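Beta-hexosaminidase Amuc_2018 (Akkermansia muciniphila, PDB 6JEB) hydrolyses terminal non-reducing N-acetylglucosamine and N-acetylgalactosamine residues from beta-N-acetylhexosaminides, including chitobiose and unbranched N-glycans, as a member of glycosyl hydrolase family 20. Local coordinates at residues A[96-99]-A[100-103]; A[149-152]-A[153-156]. All coordinates share one frame; numbering follows the deposited sequence.

How the contacts relate
Contacts 1 and 2 follow one another along the chain inside the TIM-barrel catalytic domain, with their centres about 14 Å apart. Contact 1 (96-103) is the turn at the end of barrel strand 92-97, ahead of helix 106-118, and it carries the substrate-binding Arg101. Contact 2 (149-156) comes later, in the excursion that separates barrel strands 123-127 and 183-187; it leads out of the short strand 150-151, which pairs antiparallel with strand 161-162. The two meet where Arg151 NH1 lies 2.8 Å from Arg101 O, a probable hydrogen bond. An arginine from the outer hairpin thus probably helps to position the main chain of a substrate-binding residue, as a second-shell group would.

Contact 1 (A[96-99]-A[100-103]); sequences MVDP and ARHF
Asp98 and Arg101 face each other across a tight turn that closes the first strand, 92-97, of the TIM barrel, with a salt bridge of 2.8 Å from Arg101 NH1 to Asp98 OD2. The donor bond is fairly straight, 160° at the hydrogen. OD2 sits at the edge of the guanidinium and almost in its plane, while NH1 comes to the syn side of OD2, somewhat out of the carboxylate plane; the two flat groups are turned 54° apart. The bend of the arginine at chi2 (54°) folds its chain back over the carboxylate, and Arg101 CD lies 3.3 Å from Asp98 OD2. The second oxygen, Asp98 OD1, takes the backbone N of Arg101 at 3.2 Å, approached from well above the carboxylate plane. An aspartate suits this place because its short arm can serve main chain and guanidinium of the same residue at once.

Further out, OD2 also accepts the backbone N of Ala401, and Arg101 reaches Gln132 through NE and the active-site Asp130 through NH2. Together the bonds to Asp98, Gln132 and Asp130 hold the guanidinium in a fixed orientation, with the side chain about 6 Å from the bound acetamide. His102 points its CB away from the 96-99 segment, and its ND1 donates to the carbonyl O of Ala401. Pro99, whose ring restricts phi, fits the bend. The backbone closes loosely: Asp98 O receives weak bonds from the N atoms of Arg101 and His102, and a CA-H...O contact runs from Pro99 CA to His102 O, 3.2 Å between the two heavy atoms.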
loop_
_atom_site.group_PDB
_atom_site.type_symbol
_atom_site.label_atom_id
_atom_site.label_comp_id
_atom_site.label_asym_id
_atom_site.label_seq_id
_atom_site.Cartn_x
_atom_site.Cartn_y
_atom_site.Cartn_z
ATOM N N MET A 96 -1.343 1.345 -0.538
ATOM C CA MET A 96 -2.169 1.131 0.643
ATOM C C MET A 96 -3.385 2.038 0.563
ATOM O O MET A 96 -3.250 3.242 0.312
ATOM C CB MET A 96 -1.406 1.435 1.934
ATOM C CG MET A 96 -2.222 1.144 3.202
ATOM S SD MET A 96 -1.728 2.182 4.584
ATOM C CE MET A 96 -2.636 3.676 4.150
ATOM N N VAL A 97 -4.565 1.464 0.772
ATOM C CA VAL A 97 -5.784 2.245 0.937
ATOM C C VAL A 97 -6.156 2.273 2.411
ATOM O O VAL A 97 -5.733 1.424 3.206
ATOM C CB VAL A 97 -6.956 1.739 0.060
ATOM C CG1 VAL A 97 -6.647 1.963 -1.411
ATOM C CG2 VAL A 97 -7.271 0.266 0.354
ATOM N N ASP A 98 -6.963 3.270 2.777
ATOM C CA ASP A 98 -7.258 3.596 4.172
ATOM C C ASP A 98 -8.769 3.648 4.377
ATOM O O ASP A 98 -9.346 4.711 4.637
ATOM C CB ASP A 98 -6.594 4.927 4.530
ATOM C CG ASP A 98 -6.768 5.322 5.989
ATOM O OD1 ASP A 98 -7.281 4.521 6.810
ATOM O OD2 ASP A 98 -6.365 6.461 6.306
ATOM N N PRO A 99 -9.446 2.499 4.286
ATOM C CA PRO A 99 -10.889 2.498 4.561
ATOM C C PRO A 99 -11.207 2.770 6.017
ATOM O O PRO A 99 -12.350 3.131 6.320
ATOM C CB PRO A 99 -11.335 1.094 4.134
ATOM C CG PRO A 99 -10.083 0.249 4.323
ATOM C CD PRO A 99 -8.950 1.162 3.905
ATOM N N ALA A 100 -10.233 2.622 6.929
ATOM C CA ALA A 100 -10.473 2.994 8.322
ATOM C C ALA A 100 -10.890 4.455 8.436
ATOM O O ALA A 100 -11.821 4.785 9.182
ATOM C CB ALA A 100 -9.220 2.743 9.161
ATOM N N ARG A 101 -10.206 5.348 7.715
ATOM C CA ARG A 101 -10.538 6.768 7.803
ATOM C C ARG A 101 -11.786 7.115 7.001
ATOM O O ARG A 101 -12.640 7.872 7.477
ATOM C CB ARG A 101 -9.350 7.620 7.348
ATOM C CG ARG A 101 -8.374 7.967 8.478
ATOM C CD ARG A 101 -7.874 6.723 9.234
ATOM N NE ARG A 101 -6.894 7.117 10.239
ATOM C CZ ARG A 101 -5.607 7.333 9.975
ATOM N NH1 ARG A 101 -5.137 7.160 8.740
ATOM N NH2 ARG A 101 -4.787 7.722 10.941
ATOM N N HIS A 102 -11.910 6.588 5.784
ATOM C CA HIS A 102 -13.138 6.740 5.010
ATOM C C HIS A 102 -13.387 5.434 4.283
ATOM O O HIS A 102 -12.538 4.985 3.505
ATOM C CB HIS A 102 -13.066 7.903 4.014
ATOM C CG HIS A 102 -13.365 9.234 4.627
ATOM N ND1 HIS A 102 -12.378 10.115 5.008
ATOM C CD2 HIS A 102 -14.543 9.827 4.946
ATOM C CE1 HIS A 102 -12.933 11.196 5.533
ATOM N NE2 HIS A 102 -14.246 11.045 5.512
ATOM N N PHE A 103 -14.544 4.834 4.552
ATOM C CA PHE A 103 -14.883 3.539 3.993
ATOM C C PHE A 103 -14.876 3.606 2.471
ATOM O O PHE A 103 -15.339 4.584 1.876
ATOM C CB PHE A 103 -16.280 3.163 4.487
ATOM C CG PHE A 103 -16.720 1.795 4.076
ATOM C CD1 PHE A 103 -16.088 0.663 4.583
ATOM C CD2 PHE A 103 -17.762 1.636 3.178
ATOM C CE1 PHE A 103 -16.497 -0.601 4.200
ATOM C CE2 PHE A 103 -18.177 0.376 2.793
ATOM C CZ PHE A 103 -17.545 -0.742 3.308
#

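Contact 2 (A[149-152]-A[153-156]); sequences SRRE and ESFG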
loop_
_atom_site.group_PDB
_atom_site.type_symbol
_atom_site.label_atom_id
_atom_site.label_comp_id
_atom_site.label_asym_id
_atom_site.label_seq_id
_atom_site.Cartn_x
_atom_site.Cartn_y
_atom_site.Cartn_z
ATOM N N SER A 149 -17.358 0.794 13.976
ATOM C CA SER A 149 -17.457 1.064 12.546
ATOM C C SER A 149 -18.184 2.367 12.240
ATOM O O SER A 149 -18.402 2.674 11.061
ATOM C CB SER A 149 -18.154 -0.099 11.820
ATOM O OG SER A 149 -19.563 -0.067 12.021
ATOM N N ARG A 150 -18.569 3.130 13.266
ATOM C CA ARG A 150 -19.398 4.318 13.112
ATOM C C ARG A 150 -18.767 5.486 13.844
ATOM O O ARG A 150 -18.217 5.314 14.933
ATOM C CB ARG A 150 -20.774 4.058 13.735
ATOM C CG ARG A 150 -21.577 3.040 12.953
ATOM C CD ARG A 150 -22.594 2.299 13.814
ATOM N NE ARG A 150 -23.526 1.562 12.968
ATOM C CZ ARG A 150 -24.465 0.749 13.434
ATOM N NH1 ARG A 150 -24.574 0.545 14.748
ATOM N NH2 ARG A 150 -25.289 0.139 12.589
ATOM N N ARG A 151 -18.856 6.681 13.258
ATOM C CA ARG A 151 -18.452 7.887 13.964
ATOM C C ARG A 151 -19.466 8.999 13.720
ATOM O O ARG A 151 -20.204 8.993 12.732
ATOM C CB ARG A 151 -17.018 8.329 13.619
ATOM C CG ARG A 151 -16.832 8.843 12.204
ATOM C CD ARG A 151 -15.412 9.383 12.003
ATOM N NE ARG A 151 -15.213 9.930 10.664
ATOM C CZ ARG A 151 -14.637 9.268 9.665
ATOM N NH1 ARG A 151 -14.194 8.023 9.848
ATOM N NH2 ARG A 151 -14.497 9.850 8.482
ATOM N N GLU A 152 -19.479 9.968 14.638
ATOM C CA GLU A 152 -20.516 10.997 14.645
ATOM C C GLU A 152 -20.353 12.001 13.508
ATOM O O GLU A 152 -21.354 12.543 13.019
ATOM C CB GLU A 152 -20.493 11.720 15.995
ATOM C CG GLU A 152 -21.487 12.862 16.117
ATOM C CD GLU A 152 -21.202 13.744 17.317
ATOM O OE1 GLU A 152 -20.453 13.304 18.213
ATOM O OE2 GLU A 152 -21.706 14.884 17.351
ATOM N N GLU A 153 -19.121 12.276 13.088
ATOM C CA GLU A 153 -18.844 13.315 12.098
ATOM C C GLU A 153 -17.368 13.220 11.731
ATOM O O GLU A 153 -16.647 12.336 12.208
ATOM C CB GLU A 153 -19.174 14.720 12.626
ATOM C CG GLU A 153 -18.393 15.105 13.886
ATOM C CD GLU A 153 -18.659 16.538 14.342
ATOM O OE1 GLU A 153 -19.339 17.296 13.615
ATOM O OE2 GLU A 153 -18.178 16.912 15.431
ATOM N N SER A 154 -16.921 14.154 10.889
ATOM C CA SER A 154 -15.505 14.301 10.558
ATOM C C SER A 154 -15.165 15.785 10.591
ATOM O O SER A 154 -15.751 16.575 9.845
ATOM C CB SER A 154 -15.205 13.725 9.172
ATOM O OG SER A 154 -15.755 12.421 9.019
ATOM N N PHE A 155 -14.228 16.168 11.454
ATOM C CA PHE A 155 -13.733 17.550 11.498
ATOM C C PHE A 155 -14.869 18.562 11.642
ATOM O O PHE A 155 -14.900 19.594 10.968
ATOM C CB PHE A 155 -12.854 17.874 10.286
ATOM C CG PHE A 155 -11.871 16.797 9.958
ATOM C CD1 PHE A 155 -10.721 16.630 10.716
ATOM C CD2 PHE A 155 -12.105 15.936 8.899
ATOM C CE1 PHE A 155 -9.815 15.620 10.418
ATOM C CE2 PHE A 155 -11.207 14.940 8.592
ATOM C CZ PHE A 155 -10.064 14.773 9.352
ATOM N N GLY A 156 -15.818 18.258 12.524
ATOM C CA GLY A 156 -16.892 19.192 12.808
ATOM C C GLY A 156 -17.943 19.328 11.731
ATOM O O GLY A 156 -18.776 20.237 11.818
HETATM O O HOH W 1 -17.990 15.444 17.585
#
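Ser154 OG is gripped by two nitrogens of one arginine: Arg151 NH2 reaches it at 2.9 Å and Arg151 NE at 3.0 Å. The hydroxyl lies at the side edge of the guanidinium, in its plane, and the two N-H bonds converge on it with similar bends, 150° and 146° at the hydrogens. Arg151 NE also makes a weak bond to Glu153 O at 3.2 Å, again from the edge. Arg151 starts with CG between its backbone N and carbonyl carbon (chi1 69°), then runs straight to NE, which carries the head past the turn and alongside the Glu153 carbonyl; Arg151 CD passes 3.2 Å from Glu153 O. A serine suits the far end, being short and able to accept two N-H groups at one atom.

The turn leads out of strand 150-151, one arm of a small beta hairpin with strand 161-162 in the excursion after barrel strand 123-127. The other terminal nitrogen of Arg151, NH1, donates to the carbonyl O atoms of Arg101 and Gln132, so the guanidinium ties this excursion to the main chain behind the substrate pocket. A leucine in its place would probably leave the Arg101 and Gln132 carbonyls and the Ser154 hydroxyl without these donors, and set the turn free to shift.

On the outer side Glu152 and Glu153 bring like charges to within 4.5 Å, OE2 to OE2. A water donates to Glu153 OE2 at 2.6 Å and weakly to Glu152 OE1, probably easing their repulsion, while Glu153 OE1 accepts the backbone N of Gly158.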